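Local coordinates for protein lysine-sensitive aspartokinase 3 (Escherichia coli, PDB 2J0W) that phosphorylates the side-chain carboxylate of L-aspartate with ATP, opening lysine biosynthesis, and is feedback-inhibited by lysine, at residues L48-A52 with E53-P57. Sequence-based numbering, arbitrary orientation.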
loop_
_atom_site.group_PDB
_atom_site.type_symbol
_atom_site.label_atom_id
_atom_site.label_comp_id
_atom_site.label_asym_id
_atom_site.label_seq_id
_atom_site.Cartn_x
_atom_site.Cartn_y
_atom_site.Cartn_z
ATOM N N LEU A 48 33.641 -4.247 -19.257
ATOM C CA LEU A 48 34.300 -4.132 -17.959
ATOM C C LEU A 48 33.565 -4.876 -16.856
ATOM O O LEU A 48 34.194 -5.488 -15.991
ATOM C CB LEU A 48 34.457 -2.662 -17.573
ATOM C CG LEU A 48 35.529 -1.945 -18.395
ATOM C CD1 LEU A 48 35.608 -0.494 -17.990
ATOM C CD2 LEU A 48 36.884 -2.635 -18.183
ATOM N N VAL A 49 32.239 -4.835 -16.884
ATOM C CA VAL A 49 31.464 -5.529 -15.870
ATOM C C VAL A 49 31.575 -7.044 -16.069
ATOM O O VAL A 49 31.667 -7.803 -15.103
ATOM C CB VAL A 49 29.980 -5.090 -15.912
ATOM C CG1 VAL A 49 29.104 -6.093 -15.160
ATOM C CG2 VAL A 49 29.843 -3.703 -15.294
ATOM N N ALA A 50 31.585 -7.490 -17.316
ATOM C CA ALA A 50 31.692 -8.919 -17.571
ATOM C C ALA A 50 33.044 -9.429 -17.073
ATOM O O ALA A 50 33.159 -10.578 -16.641
ATOM C CB ALA A 50 31.546 -9.200 -19.046
ATOM N N LEU A 51 34.064 -8.573 -17.139
ATOM C CA LEU A 51 35.399 -8.949 -16.686
ATOM C C LEU A 51 35.513 -8.972 -15.159
ATOM O O LEU A 51 36.266 -9.771 -14.598
ATOM C CB LEU A 51 36.431 -8.001 -17.260
ATOM C CG LEU A 51 36.727 -8.168 -18.746
ATOM C CD1 LEU A 51 37.567 -6.989 -19.226
ATOM C CD2 LEU A 51 37.453 -9.489 -18.974
ATOM N N ALA A 52 34.760 -8.109 -14.488
ATOM C CA ALA A 52 34.789 -8.072 -13.037
ATOM C C ALA A 52 33.994 -9.240 -12.468
ATOM O O ALA A 52 33.888 -9.404 -11.260
ATOM C CB ALA A 52 34.230 -6.745 -12.524
ATOM N N GLU A 53 33.423 -10.056 -13.338
ATOM C CA GLU A 53 32.676 -11.220 -12.867
ATOM C C GLU A 53 33.598 -12.417 -12.728
ATOM O O GLU A 53 33.258 -13.398 -12.067
ATOM C CB GLU A 53 31.551 -11.574 -13.830
ATOM C CG GLU A 53 30.286 -10.773 -13.578
ATOM C CD GLU A 53 29.211 -11.049 -14.601
ATOM O OE1 GLU A 53 28.119 -10.462 -14.471
ATOM O OE2 GLU A 53 29.460 -11.851 -15.531
ATOM N N GLY A 54 34.774 -12.315 -13.339
ATOM C CA GLY A 54 35.728 -13.406 -13.288
ATOM C C GLY A 54 35.554 -14.296 -14.507
ATOM O O GLY A 54 34.691 -15.162 -14.531
ATOM N N LEU A 55 36.370 -14.083 -15.524
ATOM C CA LEU A 55 36.269 -14.867 -16.731
ATOM C C LEU A 55 37.539 -15.662 -16.982
ATOM O O LEU A 55 38.632 -15.225 -16.627
ATOM C CB LEU A 55 36.014 -13.947 -17.921
ATOM C CG LEU A 55 34.748 -13.116 -17.760
ATOM C CD1 LEU A 55 34.562 -12.294 -19.014
ATOM C CD2 LEU A 55 33.537 -14.029 -17.525
ATOM N N GLU A 56 37.380 -16.827 -17.608
ATOM C CA GLU A 56 38.504 -17.703 -17.947
ATOM C C GLU A 56 39.410 -17.024 -18.978
ATOM O O GLU A 56 38.976 -16.101 -19.673
ATOM C CB GLU A 56 37.985 -19.048 -18.473
ATOM C CG GLU A 56 38.674 -19.624 -19.745
ATOM C CD GLU A 56 38.030 -19.169 -21.063
ATOM O OE1 GLU A 56 38.155 -17.986 -21.425
ATOM O OE2 GLU A 56 37.395 -19.996 -21.749
ATOM N N PRO A 57 40.673 -17.474 -19.097
ATOM C CA PRO A 57 41.692 -16.948 -20.016
ATOM C C PRO A 57 41.197 -16.537 -21.409
ATOM O O PRO A 57 41.504 -15.435 -21.908
ATOM C CB PRO A 57 42.702 -18.089 -20.072
ATOM C CG PRO A 57 42.732 -18.512 -18.647
ATOM C CD PRO A 57 41.231 -18.605 -18.333
#
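Leu55 folds back on Ala50 and Leu51 in a local helix-ending contact, where helix 44-51 of the amino acid kinase domain stops and the chain turns toward helix 57-75. The stop is a type I beta turn from Leu51 to Gly54, closed by a hydrogen bond from Gly54 N to Leu51 O at 3.2 Å, with the donor well above the carbonyl plane. A weak hydrogen bond from Glu53 N to Ala50 O precedes it. Gly54 leaves helical geometry with positive phi (94°); a beta carbon there would collide with the carbonyl oxygen of Glu53, so glycine suits the position.

An apolar contact accompanies the turn. With CG beside its backbone N (chi1 -58°), Leu55 lays its branched end over the last helical turn: CD1 meets Leu51 CD2 at 4.0 Å, the side chains crossing at about a right angle, and reaches Ala50 CB at 4.3 Å. Leu51 also packs on Lys63, Leu64 and Ile67 of helix 57-75. Replacing Leu55 by alanine would probably cost Leu51 CD2 and Ala50 CB this contact and open a gap beside the helix. The extended chain of Glu53 passes the helix end, CG 3.6 Å from Val49 O, and OE1 is hydrogen-bonded to Thr361 OG1. Glu56, N-cap of helix 57-75, accepts a hydrogen bond from Glu59 N through OE1. Leu55 CG and CD1 each approach Ala50 O to 3.2 Å, Glu53 CB to 3.4 Å.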